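Local coordinates for stress-induced protein 1 (Caenorhabditis elegans, PDB 4YE0) that probably binds unfolding proteins as a molecular chaperone of the small heat shock protein family, here as a truncated construct containing the alpha-crystallin domain, at residues L61-V73 with Q79-T91. Sequence-based numbering, arbitrary orientation.
Sequences LPKDVDLAHIHTV and QMTIDAPKTGSNT
The antiparallel hairpin of strands 71-74 and 79-85, at one edge of a sheet in the alpha-crystallin domain, pairs His-71 with Asp-83 and Val-73 with Thr-81 as hydrogen-bonded pairs. Each pair is closed by two backbone bonds; Thr-81 N to Val-73 O, at 2.7 Å, is the shortest of the four. Between them sits the non-hydrogen-bonded pair Thr-72 and Ile-82, whose side chains run side by side. On their face Ile-82 divides its branches: CG2 meets Ile-70 CG1 at 3.8 Å, while CG1 lies beside Thr-72 OG1. With Thr-72 OG1 anti to the carbonyl carbon (chi1 -60°), CG2 falls anti to the backbone N and reaches Met-80 SD, 3.9 Å off. Leu-36 and Ile-38 of strand 35-45 pack on Ile-82, tying this face to the second sheet. On the other face Val-73 and Thr-81 point the same way, their CG2 methyls modelled doubtfully close.

Ahead of strand 71-74, residues 64-70 run alongside the end of strand 79-85 and the turn after it. Val-65 CG1 reaches the methyl CB of Ala-84 at 3.6 Å, and Asp-66 N bonds to Pro-85 O. Asp-66 OD2 takes a nearly straight bond from His-69 ND1 (2.7 Å), in the imidazole plane, on its syn side but well out of the carboxylate plane; His-69 CB touches Pro-85 CD and CG. Where the type I turn Pro-62 to Val-65 meets that from Lys-86 to Ser-89, Asp-64 O accepts twice from Thr-87: N almost head-on at 2.7 Å, OG1 from a tilt. The Lys-86 chain, bent at chi2 (-52°) and chi4, crosses the Asp-64 side chain at about a right angle. Its NZ donates mainly to Thr-9 O and Asn-8 OD1, two neutral oxygens, and the weak salt bridge to Asp-64 OD2 (3.3 Å) supplements that grip.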
loop_
_atom_site.group_PDB
_atom_site.type_symbol
_atom_site.label_atom_id
_atom_site.label_comp_id
_atom_site.label_asym_id
_atom_site.label_seq_id
_atom_site.Cartn_x
_atom_site.Cartn_y
_atom_site.Cartn_z
ATOM N N LEU A 61 -16.207 -7.917 14.160
ATOM C CA LEU A 61 -17.457 -7.190 14.343
ATOM C C LEU A 61 -18.029 -7.484 15.723
ATOM O O LEU A 61 -17.853 -8.589 16.244
ATOM C CB LEU A 61 -18.481 -7.614 13.281
ATOM C CG LEU A 61 -18.468 -6.966 11.888
ATOM C CD1 LEU A 61 -17.249 -6.097 11.615
ATOM C CD2 LEU A 61 -18.619 -8.034 10.814
ATOM N N PRO A 62 -18.706 -6.491 16.328
ATOM C CA PRO A 62 -19.467 -6.740 17.547
ATOM C C PRO A 62 -20.483 -7.870 17.381
ATOM O O PRO A 62 -20.933 -8.147 16.262
ATOM C CB PRO A 62 -20.189 -5.415 17.791
ATOM C CG PRO A 62 -19.324 -4.382 17.158
ATOM C CD PRO A 62 -18.588 -5.051 16.028
ATOM N N LYS A 63 -20.837 -8.501 18.498
ATOM C CA LYS A 63 -21.824 -9.587 18.527
ATOM C C LYS A 63 -23.168 -9.045 18.031
ATOM O O LYS A 63 -23.949 -9.744 17.379
ATOM C CB LYS A 63 -21.976 -10.128 19.958
ATOM C CG LYS A 63 -20.667 -10.488 20.665
ATOM C CD LYS A 63 -20.853 -10.631 22.169
ATOM C CE LYS A 63 -21.644 -11.880 22.523
ATOM N NZ LYS A 63 -21.655 -12.142 23.992
ATOM N N ASP A 64 -23.388 -7.776 18.358
ATOM C CA ASP A 64 -24.561 -6.978 17.997
ATOM C C ASP A 64 -24.894 -6.864 16.493
ATOM O O ASP A 64 -26.045 -6.609 16.131
ATOM C CB ASP A 64 -24.319 -5.559 18.551
ATOM C CG ASP A 64 -25.592 -4.818 18.898
ATOM O OD1 ASP A 64 -26.700 -5.345 18.670
ATOM O OD2 ASP A 64 -25.472 -3.687 19.417
ATOM N N VAL A 65 -23.901 -7.029 15.621
ATOM C CA VAL A 65 -24.078 -6.706 14.199
ATOM C C VAL A 65 -24.964 -7.721 13.468
ATOM O O VAL A 65 -24.825 -8.933 13.645
ATOM C CB VAL A 65 -22.719 -6.572 13.469
ATOM C CG1 VAL A 65 -22.924 -6.266 11.990
ATOM C CG2 VAL A 65 -21.876 -5.480 14.113
ATOM N N ASP A 66 -25.879 -7.209 12.648
ATOM C CA ASP A 66 -26.729 -8.050 11.811
ATOM C C ASP A 66 -25.958 -8.406 10.540
ATOM O O ASP A 66 -25.941 -7.642 9.573
ATOM C CB ASP A 66 -28.039 -7.320 11.480
ATOM C CG ASP A 66 -28.962 -8.133 10.592
ATOM O OD1 ASP A 66 -28.777 -9.362 10.467
ATOM O OD2 ASP A 66 -29.886 -7.531 10.011
ATOM N N LEU A 67 -25.327 -9.579 10.551
ATOM C CA LEU A 67 -24.408 -9.988 9.486
ATOM C C LEU A 67 -25.103 -10.279 8.156
ATOM O O LEU A 67 -24.464 -10.258 7.109
ATOM C CB LEU A 67 -23.597 -11.217 9.918
ATOM C CG LEU A 67 -22.807 -11.115 11.230
ATOM C CD1 LEU A 67 -22.055 -12.406 11.494
ATOM C CD2 LEU A 67 -21.835 -9.951 11.222
ATOM N N ALA A 68 -26.403 -10.551 8.201
ATOM C CA ALA A 68 -27.188 -10.810 6.990
ATOM C C ALA A 68 -27.382 -9.572 6.107
ATOM O O ALA A 68 -27.663 -9.705 4.913
ATOM C CB ALA A 68 -28.542 -11.388 7.369
ATOM N N HIS A 69 -27.243 -8.378 6.687
ATOM C CA HIS A 69 -27.494 -7.131 5.962
ATOM C C HIS A 69 -26.277 -6.213 5.927
ATOM O O HIS A 69 -26.407 -4.989 5.841
ATOM C CB HIS A 69 -28.694 -6.411 6.577
ATOM C CG HIS A 69 -29.979 -7.154 6.408
ATOM N ND1 HIS A 69 -30.635 -7.761 7.455
ATOM C CD2 HIS A 69 -30.716 -7.413 5.303
ATOM C CE1 HIS A 69 -31.728 -8.349 7.007
ATOM N NE2 HIS A 69 -31.801 -8.153 5.704
ATOM N N ILE A 70 -25.094 -6.813 5.985
ATOM C CA ILE A 70 -23.854 -6.072 5.819
ATOM C C ILE A 70 -23.749 -5.627 4.363
ATOM O O ILE A 70 -24.084 -6.393 3.456
ATOM C CB ILE A 70 -22.639 -6.927 6.235
ATOM C CG1 ILE A 70 -21.387 -6.063 6.370
ATOM C CG2 ILE A 70 -22.399 -8.070 5.257
ATOM C CD1 ILE A 70 -20.405 -6.623 7.380
ATOM N N HIS A 71 -23.311 -4.389 4.143
ATOM C CA HIS A 71 -23.259 -3.826 2.796
ATOM C C HIS A 71 -21.936 -3.111 2.555
ATOM O O HIS A 71 -21.483 -2.329 3.390
ATOM C CB HIS A 71 -24.430 -2.863 2.590
ATOM C CG HIS A 71 -24.757 -2.608 1.151
ATOM N ND1 HIS A 71 -24.374 -1.459 0.493
ATOM C CD2 HIS A 71 -25.428 -3.357 0.244
ATOM C CE1 HIS A 71 -24.798 -1.510 -0.758
ATOM N NE2 HIS A 71 -25.440 -2.651 -0.934
ATOM N N THR A 72 -21.328 -3.382 1.404
ATOM C CA THR A 72 -20.013 -2.851 1.058
ATOM C C THR A 72 -20.135 -1.989 -0.195
ATOM O O THR A 72 -20.662 -2.443 -1.205
ATOM C CB THR A 72 -19.025 -4.010 0.785
ATOM O OG1 THR A 72 -18.901 -4.831 1.954
ATOM C CG2 THR A 72 -17.658 -3.498 0.397
ATOM N N VAL A 73 -19.660 -0.748 -0.129
ATOM C CA VAL A 73 -19.621 0.121 -1.311
ATOM C C VAL A 73 -18.301 0.880 -1.399
ATOM O O VAL A 73 -17.706 1.234 -0.381
ATOM C CB VAL A 73 -20.788 1.150 -1.356
ATOM C CG1 VAL A 73 -22.132 0.463 -1.559
ATOM C CG2 VAL A 73 -20.814 2.012 -0.109
ATOM N N GLN A 79 -13.087 5.599 -1.598
ATOM C CA GLN A 79 -13.333 5.311 -0.194
ATOM C C GLN A 79 -14.331 4.175 -0.108
ATOM O O GLN A 79 -15.431 4.275 -0.645
ATOM C CB GLN A 79 -13.893 6.533 0.530
ATOM C CG GLN A 79 -14.149 6.304 2.016
ATOM C CD GLN A 79 -14.858 7.473 2.671
ATOM O OE1 GLN A 79 -15.979 7.819 2.295
ATOM N NE2 GLN A 79 -14.214 8.084 3.661
ATOM N N MET A 80 -13.943 3.097 0.564
ATOM C CA MET A 80 -14.853 1.989 0.804
ATOM C C MET A 80 -15.575 2.222 2.117
ATOM O O MET A 80 -14.957 2.604 3.111
ATOM C CB MET A 80 -14.099 0.663 0.861
ATOM C CG MET A 80 -15.006 -0.557 0.914
ATOM S SD MET A 80 -14.071 -2.092 0.758
ATOM C CE MET A 80 -13.248 -2.060 2.322
ATOM N N THR A 81 -16.882 2.000 2.127
ATOM C CA THR A 81 -17.606 1.958 3.383
ATOM C C THR A 81 -18.352 0.637 3.510
ATOM O O THR A 81 -18.989 0.159 2.567
ATOM C CB THR A 81 -18.539 3.177 3.603
ATOM O OG1 THR A 81 -19.270 3.005 4.825
ATOM C CG2 THR A 81 -19.514 3.350 2.471
ATOM N N ILE A 82 -18.215 0.036 4.685
ATOM C CA ILE A 82 -18.895 -1.194 5.013
ATOM C C ILE A 82 -19.809 -0.868 6.175
ATOM O O ILE A 82 -19.349 -0.354 7.193
ATOM C CB ILE A 82 -17.897 -2.290 5.428
ATOM C CG1 ILE A 82 -16.925 -2.580 4.277
ATOM C CG2 ILE A 82 -18.647 -3.550 5.840
ATOM C CD1 ILE A 82 -15.742 -3.443 4.662
ATOM N N ASP A 83 -21.099 -1.147 6.026
ATOM C CA ASP A 83 -22.043 -0.866 7.101
ATOM C C ASP A 83 -23.090 -1.959 7.272
ATOM O O ASP A 83 -23.382 -2.710 6.339
ATOM C CB ASP A 83 -22.710 0.502 6.892
ATOM C CG ASP A 83 -23.804 0.475 5.838
ATOM O OD1 ASP A 83 -24.895 1.023 6.101
ATOM O OD2 ASP A 83 -23.582 -0.093 4.751
ATOM N N ALA A 84 -23.637 -2.038 8.482
ATOM C CA ALA A 84 -24.691 -2.993 8.807
ATOM C C ALA A 84 -25.527 -2.476 9.979
ATOM O O ALA A 84 -25.005 -1.779 10.849
ATOM C CB ALA A 84 -24.081 -4.342 9.147
ATOM N N PRO A 85 -26.831 -2.802 10.003
ATOM C CA PRO A 85 -27.613 -2.499 11.204
ATOM C C PRO A 85 -27.294 -3.458 12.348
ATOM O O PRO A 85 -26.724 -4.530 12.121
ATOM C CB PRO A 85 -29.063 -2.674 10.742
ATOM C CG PRO A 85 -28.994 -3.572 9.556
ATOM C CD PRO A 85 -27.669 -3.315 8.902
ATOM N N LYS A 86 -27.647 -3.065 13.569
ATOM C CA LYS A 86 -27.527 -3.952 14.719
ATOM C C LYS A 86 -28.744 -4.870 14.793
ATOM O O LYS A 86 -29.776 -4.596 14.179
ATOM C CB LYS A 86 -27.376 -3.147 16.010
ATOM C CG LYS A 86 -26.174 -2.212 16.030
ATOM C CD LYS A 86 -24.879 -2.932 15.676
ATOM C CE LYS A 86 -23.649 -2.098 15.992
ATOM N NZ LYS A 86 -23.341 -2.041 17.450
ATOM N N THR A 87 -28.611 -5.965 15.540
ATOM C CA THR A 87 -29.665 -6.977 15.625
ATOM C C THR A 87 -30.949 -6.459 16.281
ATOM O O THR A 87 -32.046 -6.796 15.837
ATOM C CB THR A 87 -29.184 -8.240 16.378
ATOM O OG1 THR A 87 -28.424 -7.860 17.532
ATOM C CG2 THR A 87 -28.313 -9.106 15.475
ATOM N N GLY A 88 -30.815 -5.636 17.320
ATOM C CA GLY A 88 -31.977 -5.132 18.058
ATOM C C GLY A 88 -32.291 -3.667 17.817
ATOM O O GLY A 88 -32.742 -2.973 18.729
ATOM N N SER A 89 -32.076 -3.197 16.589
ATOM C CA SER A 89 -32.224 -1.774 16.269
ATOM C C SER A 89 -33.687 -1.352 16.083
ATOM O O SER A 89 -34.079 -0.274 16.539
ATOM C CB SER A 89 -31.403 -1.411 15.029
ATOM O OG SER A 89 -31.856 -2.121 13.887
ATOM N N ASN A 90 -34.482 -2.183 15.411
ATOM C CA ASN A 90 -35.927 -1.955 15.327
ATOM C C ASN A 90 -36.563 -2.305 16.668
ATOM O O ASN A 90 -36.632 -3.474 17.041
ATOM C CB ASN A 90 -36.558 -2.781 14.200
ATOM C CG ASN A 90 -38.040 -2.489 14.014
ATOM O OD1 ASN A 90 -38.851 -3.407 13.886
ATOM N ND2 ASN A 90 -38.401 -1.211 13.998
ATOM N N THR A 91 -37.025 -1.280 17.383
ATOM C CA THR A 91 -37.369 -1.405 18.799
ATOM C C THR A 91 -38.874 -1.341 19.078
ATOM O O THR A 91 -39.288 -1.304 20.238
ATOM C CB THR A 91 -36.664 -0.304 19.624
ATOM O OG1 THR A 91 -35.437 0.069 18.981
ATOM C CG2 THR A 91 -36.361 -0.786 21.043
#